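Local structure of 4-hydroxythreonine-4-phosphate dehydrogenase (6XMY) at residues A[134-137]-A[138-142]; A[187-190]-A[191-195]; A[264-267]-A[268-272]. The protein probably catalyses the NAD(P)-dependent oxidation of 4-(phosphooxy)-L-threonine, a step in the biosynthesis of pyridoxine 5'-phosphate. One frame throughout, in Å; residues are numbered along the deposited sequence. Where two conformers were deposited one is given.

Overall arrangement
Read from the N terminus, the three contacts come in series, and none nests within or crosses another. Contact 1 closes the loop that follows helix 125-130, leading the chain into helix 138-145 beside the bound NAD. Contact 2 closes no loop: it joins successive turns in the C-terminal half of helix 180-197. Contact 3 brings the chain from the end of strand 262-265 through a tight turn into helix 268-279, at the zinc ion. Contacts 2 and 3 meet directly, with Leu190 CD2 3.5 Å from Val264 CG2, which packs helix 180-197 onto strand 262-265. Contact 1 touches neither; its nearest atoms lie about 8 Å from those of contact 3.

Contact 1 of 3, residues A[134-137]-A[138-142]; sequences TFTG and HTEFF. With SO4 (sulfate ion), chain C.
The predicted substrate pocket has an anion-binding corner where Gly137 stands at the N-cap position of helix 138-145, and its O accepts the first helical bond, from Phe141 N, at 3.1 Å. A sulfate sits just before the first turn, where the helix end should favour negative charge. His138 holds sulfate O2 twice, through its backbone N and through ND1, each at 2.8 Å, with the anion at the ring edge. Thr139 does likewise for O3: its N is 2.9 Å away and its OG1 2.7 Å. Thr139 OG1 lies anti to its own carbonyl carbon (chi1 -58°), which swings the hydroxyl back beside the backbone N to share that oxygen. Arg294 and Asn285 complete the grip. His138, Thr139, Asn285 and Arg294 are all predicted to bind substrate, so the ion, probably from the crystallisation liquor, may mark the place of the substrate's phosphate. Glu140 OE2 is held by Thr167; a bond from Thr136 OG1 to Glu140 OE1 is doubtful, as it rests on one of two Thr136 conformers. Apolar packing closes the turn, with Phe135 CE1 3.9 Å from Phe141 CB. Separately, Gly137 N lies over the centre of one Phe135 face. Both phenylalanines lean on helix 96-111 at Leu103, whereas His138 and Phe142 reach Thr120 on strand 117-120 and Arg294 on strand 294-297.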
# COMPACT_ATOMS: atom_id res chain seq x y z
N THR A 134 17.06 0.71 9.45
CA THR A 134 17.00 0.06 8.15
C THR A 134 15.54 -0.20 7.77
O THR A 134 14.80 -0.83 8.54
CB THR A 134 17.83 -1.23 8.16
OG1 THR A 134 19.21 -0.89 8.29
CG2 THR A 134 17.65 -1.99 6.85
N PHE A 135 15.12 0.29 6.61
CA PHE A 135 13.71 0.30 6.26
C PHE A 135 13.59 0.32 4.74
O PHE A 135 14.09 1.24 4.10
CB PHE A 135 13.04 1.53 6.86
CG PHE A 135 11.56 1.65 6.57
CD1 PHE A 135 10.63 0.92 7.29
CD2 PHE A 135 11.11 2.53 5.59
CE1 PHE A 135 9.27 1.06 7.04
CE2 PHE A 135 9.76 2.67 5.33
CZ PHE A 135 8.83 1.93 6.06
N THR A 136 12.94 -0.69 4.18
CA THR A 136 12.72 -0.69 2.74
C THR A 136 11.30 -0.29 2.36
O THR A 136 11.10 0.17 1.24
CB THR A 136 13.06 -2.03 2.11
OG1 THR A 136 12.32 -3.06 2.76
CG2 THR A 136 14.55 -2.30 2.22
N GLY A 137 10.33 -0.43 3.26
CA GLY A 137 8.97 -0.02 2.98
C GLY A 137 8.05 -0.60 4.03
O GLY A 137 8.44 -1.47 4.82
N HIS A 138 6.82 -0.07 4.05
CA HIS A 138 5.79 -0.62 4.93
C HIS A 138 5.62 -2.12 4.70
O HIS A 138 5.38 -2.88 5.64
CB HIS A 138 4.42 -0.00 4.65
CG HIS A 138 4.25 1.44 5.05
ND1 HIS A 138 4.45 2.48 4.17
CD2 HIS A 138 3.79 1.99 6.20
CE1 HIS A 138 4.15 3.62 4.77
NE2 HIS A 138 3.76 3.36 6.01
N THR A 139 5.67 -2.53 3.43
CA THR A 139 5.32 -3.91 3.08
C THR A 139 6.25 -4.89 3.77
O THR A 139 5.80 -5.86 4.40
CB THR A 139 5.39 -4.06 1.55
OG1 THR A 139 4.49 -3.12 0.95
CG2 THR A 139 5.02 -5.47 1.13
N GLU A 140 7.56 -4.63 3.71
CA GLU A 140 8.53 -5.50 4.37
C GLU A 140 8.46 -5.35 5.88
O GLU A 140 8.63 -6.33 6.62
CB GLU A 140 9.94 -5.20 3.87
CG GLU A 140 10.20 -5.55 2.41
CD GLU A 140 9.48 -4.64 1.44
OE1 GLU A 140 9.41 -3.42 1.69
OE2 GLU A 140 8.97 -5.15 0.42
N PHE A 141 8.23 -4.12 6.36
CA PHE A 141 8.10 -3.91 7.80
C PHE A 141 6.97 -4.77 8.36
O PHE A 141 7.14 -5.43 9.39
CB PHE A 141 7.86 -2.44 8.13
CG PHE A 141 7.54 -2.20 9.58
CD1 PHE A 141 8.56 -2.03 10.51
CD2 PHE A 141 6.23 -2.19 10.03
CE1 PHE A 141 8.27 -1.83 11.86
CE2 PHE A 141 5.94 -2.01 11.37
CZ PHE A 141 6.96 -1.82 12.28
N PHE A 142 5.81 -4.75 7.70
CA PHE A 142 4.67 -5.50 8.22
C PHE A 142 4.88 -7.00 8.07
O PHE A 142 4.48 -7.78 8.94
CB PHE A 142 3.38 -5.05 7.53
CG PHE A 142 2.96 -3.63 7.85
CD1 PHE A 142 2.99 -3.17 9.16
CD2 PHE A 142 2.52 -2.78 6.85
CE1 PHE A 142 2.60 -1.86 9.45
CE2 PHE A 142 2.13 -1.47 7.14
CZ PHE A 142 2.16 -1.03 8.44
S SO4 C . 5.30 0.38 0.89
O1 SO4 C . 3.88 0.10 1.09
O2 SO4 C . 5.73 1.34 1.91
O3 SO4 C . 6.04 -0.86 1.07
O4 SO4 C . 5.58 0.95 -0.43

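Contact 2 of 3, residues A[187-190]-A[191-195]. With SO4 (sulfate ion), chain J.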
# COMPACT_ATOMS: atom_id res chain seq x y z
N ILE A 187 2.35 -15.59 -6.53
CA ILE A 187 1.13 -15.78 -7.30
C ILE A 187 0.10 -16.63 -6.54
O ILE A 187 -1.11 -16.39 -6.66
CB ILE A 187 1.43 -16.27 -8.73
CG1 ILE A 187 2.25 -15.19 -9.46
CG2 ILE A 187 0.14 -16.55 -9.49
CD1 ILE A 187 2.63 -15.53 -10.89
N GLN A 188 0.55 -17.57 -5.70
CA GLN A 188 -0.39 -18.27 -4.83
C GLN A 188 -1.11 -17.29 -3.91
O GLN A 188 -2.34 -17.34 -3.77
CB GLN A 188 0.34 -19.32 -3.98
CG GLN A 188 0.68 -20.62 -4.70
CD GLN A 188 1.59 -21.52 -3.87
OE1 GLN A 188 2.19 -21.08 -2.88
NE2 GLN A 188 1.71 -22.77 -4.27
N GLN A 189 -0.37 -16.35 -3.32
CA GLN A 189 -1.00 -15.36 -2.45
C GLN A 189 -1.94 -14.46 -3.24
O GLN A 189 -3.05 -14.18 -2.79
CB GLN A 189 0.06 -14.54 -1.73
CG GLN A 189 -0.54 -13.49 -0.80
CD GLN A 189 -1.38 -14.10 0.29
OE1 GLN A 189 -0.89 -14.88 1.11
NE2 GLN A 189 -2.67 -13.76 0.32
N LEU A 190 -1.49 -13.99 -4.41
CA LEU A 190 -2.34 -13.15 -5.25
C LEU A 190 -3.64 -13.87 -5.60
O LEU A 190 -4.73 -13.31 -5.48
CB LEU A 190 -1.58 -12.77 -6.53
CG LEU A 190 -2.40 -12.00 -7.56
CD1 LEU A 190 -2.92 -10.70 -6.99
CD2 LEU A 190 -1.58 -11.76 -8.83
N HIS A 191 -3.53 -15.13 -6.05
CA HIS A 191 -4.72 -15.89 -6.42
C HIS A 191 -5.66 -16.04 -5.23
O HIS A 191 -6.87 -15.82 -5.35
CB HIS A 191 -4.28 -17.26 -6.94
CG HIS A 191 -5.40 -18.22 -7.19
ND1 HIS A 191 -5.91 -19.02 -6.19
CD2 HIS A 191 -6.09 -18.52 -8.31
CE1 HIS A 191 -6.88 -19.77 -6.69
NE2 HIS A 191 -7.02 -19.48 -7.97
N HIS A 192 -5.11 -16.38 -4.07
CA HIS A 192 -5.93 -16.56 -2.88
C HIS A 192 -6.67 -15.28 -2.52
O HIS A 192 -7.86 -15.31 -2.20
CB HIS A 192 -5.07 -17.01 -1.71
CG HIS A 192 -5.83 -17.19 -0.43
ND1 HIS A 192 -6.56 -18.32 -0.15
CD2 HIS A 192 -5.99 -16.36 0.63
CE1 HIS A 192 -7.13 -18.19 1.03
NE2 HIS A 192 -6.80 -17.01 1.53
N SER A 193 -5.97 -14.14 -2.56
CA SER A 193 -6.60 -12.88 -2.19
C SER A 193 -7.66 -12.47 -3.19
O SER A 193 -8.73 -11.98 -2.79
CB SER A 193 -5.54 -11.79 -2.05
OG SER A 193 -4.69 -12.06 -0.94
N LEU A 194 -7.39 -12.62 -4.49
CA LEU A 194 -8.40 -12.27 -5.48
C LEU A 194 -9.67 -13.09 -5.29
O LEU A 194 -10.78 -12.57 -5.39
CB LEU A 194 -7.85 -12.46 -6.89
CG LEU A 194 -6.72 -11.52 -7.33
CD1 LEU A 194 -6.16 -11.93 -8.69
CD2 LEU A 194 -7.23 -10.07 -7.36
N LYS A 195 -9.51 -14.38 -4.99
CA LYS A 195 -10.66 -15.26 -4.85
C LYS A 195 -11.41 -15.00 -3.55
O LYS A 195 -12.64 -14.88 -3.53
CB LYS A 195 -10.19 -16.71 -4.92
CG LYS A 195 -11.29 -17.76 -4.80
CD LYS A 195 -10.70 -19.14 -5.07
CE LYS A 195 -11.76 -20.22 -5.06
NZ LYS A 195 -11.13 -21.53 -5.38
S SO4 J . -7.56 -20.84 -2.71
O1 SO4 J . -6.64 -20.58 -1.60
O2 SO4 J . -7.80 -19.60 -3.44
O3 SO4 J . -8.83 -21.35 -2.18
O4 SO4 J . -6.97 -21.83 -3.60
O HOH W 1 -4.12 -19.84 -3.84
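The C-terminal half of helix 180-197 carries two side-chain pairs spaced i to i+4, Gln189 linked to Ser193 by a hydrogen bond and Leu190 packed on Leu194. Regular backbone bonds run through the segment, from His191 N to Ile187 O and on to Leu194 N and Leu190 O. Gln189 reinforces them: its chain leaves anti to the backbone N and bends at chi2 (61°), carrying NE2 forward, toward the C-terminal end of the helix, to donate to Ser193 OG at 2.9 Å. The hydroxyl lies in the plane of the amide, though the N-H points at it at only 144°. Near His192 a sulfate, probably from the crystallisation liquor, is caught by that residue's ND1, which donates to O1 at 2.7 Å in the ring plane and almost straight (171°). His196 binds the same ion one turn on. His191 CE1 comes within 3.4 Å of sulfate O2, and the extended Lys195 brings CD equally near that oxygen. Water 1 donates to Gln188 O at 3.1 Å and also bonds His191 ND1. Leu190 CD1 and Leu194 CD1 touch at 3.9 Å, their chains crossing at a slant. Both leucines rest on Ala262 of strand 262-265, Leu190 also meets Leu288 of strand 284-288, and Ile187 packs against Leu232 and Leu235 of helix 223-237.

Contact 3 of 3, residues A[264-267]-A[268-272]. With ZN (zinc ion), chain K.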
# COMPACT_ATOMS: atom_id res chain seq x y z
N VAL A 264 0.90 -9.39 -13.13
CA VAL A 264 2.07 -9.57 -12.29
C VAL A 264 3.26 -8.99 -13.03
O VAL A 264 3.57 -9.41 -14.16
CB VAL A 264 2.29 -11.05 -11.94
CG1 VAL A 264 3.59 -11.23 -11.20
CG2 VAL A 264 1.13 -11.57 -11.11
N ALA A 265 3.92 -8.02 -12.42
CA ALA A 265 5.17 -7.50 -12.93
C ALA A 265 6.32 -8.04 -12.09
O ALA A 265 6.17 -8.29 -10.89
CB ALA A 265 5.18 -5.97 -12.92
N MET A 266 7.47 -8.23 -12.74
CA MET A 266 8.62 -8.81 -12.06
C MET A 266 9.29 -7.83 -11.11
O MET A 266 9.91 -8.25 -10.12
CB MET A 266 9.62 -9.35 -13.08
CG MET A 266 9.11 -10.61 -13.76
SD MET A 266 9.04 -12.05 -12.66
CE MET A 266 7.54 -12.86 -13.22
N TYR A 267 9.18 -6.52 -11.38
CA TYR A 267 9.88 -5.53 -10.58
C TYR A 267 9.16 -4.19 -10.63
O TYR A 267 8.31 -3.94 -11.50
CB TYR A 267 11.36 -5.42 -10.97
CG TYR A 267 11.58 -5.06 -12.43
CD1 TYR A 267 11.59 -6.05 -13.42
CD2 TYR A 267 11.77 -3.74 -12.81
CE1 TYR A 267 11.78 -5.73 -14.75
CE2 TYR A 267 11.97 -3.41 -14.13
CZ TYR A 267 11.96 -4.40 -15.10
OH TYR A 267 12.14 -4.03 -16.41
N HIS A 268 9.52 -3.34 -9.68
CA HIS A 268 8.79 -2.12 -9.35
C HIS A 268 8.50 -1.25 -10.58
O HIS A 268 7.34 -0.94 -10.89
CB HIS A 268 9.63 -1.38 -8.30
CG HIS A 268 8.99 -0.14 -7.76
ND1 HIS A 268 8.97 1.06 -8.45
CD2 HIS A 268 8.45 0.11 -6.55
CE1 HIS A 268 8.40 1.98 -7.70
NE2 HIS A 268 8.06 1.43 -6.55
N ASP A 269 9.55 -0.81 -11.26
CA ASP A 269 9.36 0.12 -12.37
C ASP A 269 8.88 -0.55 -13.65
O ASP A 269 8.66 0.15 -14.65
CB ASP A 269 10.64 0.91 -12.66
CG ASP A 269 10.91 2.01 -11.63
OD1 ASP A 269 10.06 2.28 -10.75
OD2 ASP A 269 11.99 2.64 -11.72
N GLN A 270 8.70 -1.88 -13.65
CA GLN A 270 8.11 -2.56 -14.80
C GLN A 270 6.59 -2.45 -14.78
O GLN A 270 5.96 -2.48 -15.84
CB GLN A 270 8.52 -4.03 -14.81
CG GLN A 270 8.24 -4.72 -16.13
CD GLN A 270 8.46 -6.21 -16.06
OE1 GLN A 270 8.02 -6.87 -15.11
NE2 GLN A 270 9.14 -6.77 -17.06
N GLY A 271 5.99 -2.35 -13.59
CA GLY A 271 4.54 -2.37 -13.48
C GLY A 271 3.90 -1.10 -12.97
O GLY A 271 2.80 -0.75 -13.39
N LEU A 272 4.57 -0.41 -12.07
CA LEU A 272 3.93 0.75 -11.46
C LEU A 272 3.81 1.99 -12.36
O LEU A 272 2.83 2.73 -12.22
CB LEU A 272 4.57 1.11 -10.12
CG LEU A 272 4.53 -0.03 -9.09
CD1 LEU A 272 4.90 0.52 -7.72
CD2 LEU A 272 3.18 -0.76 -9.08
ZN ZN K . 7.60 2.55 -4.68
O HOH W 2 6.90 3.04 -2.61
O HOH W 3 6.09 1.49 -4.44
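Gln270 lays its CB over one face of the Tyr267 ring in the turn that leads from strand 262-265 into helix 268-279, and the glutamine can be followed outward atom by atom. That CB stands over the ring centre, 3.5 Å from the centroid and 12° off the normal, a CH-pi contact. Tyr267 presents the face because its CG takes the hindered rotamer between backbone N and carbonyl carbon (chi1 58°), folding the ring back over the helix start. The next atom, Gln270 CG, passes 3.9 Å from Tyr267 CZ as the extended chain crosses the tyrosine at about a right angle. CD then draws to 3.6 Å from Tyr267 CE1, with the amide inclined 28° to the ring. At the tip the two amide atoms part company. OE1 accepts a 2.8 Å hydrogen bond from Met266 N, with the donor nearly in line with the C=O, while NE2 is bound by Gly209 O; together they fix which way round the amide lies. The backbone adds a bond of its own, Gln270 N to Tyr267 O at 3.0 Å. Close by, Ala265 CB packs on Gly271 CA at 3.7 Å, bringing the strand end and the first helical turn together. Past the N-cap, Tyr267, comes His268. Its ND1 donates to Asp269 OD1, which lies close to the ring plane, and its NE2 binds the zinc ion at 2.2 Å, where His168 and two waters are the other ligands. The carboxylate is thus placed to steady the ring and might strengthen it as a donor to the metal, an arrangement characteristic of second-shell carboxylates behind histidine ligands. Here it belongs to the PdxA metal site, predicted to be shared between the partners of a dimer.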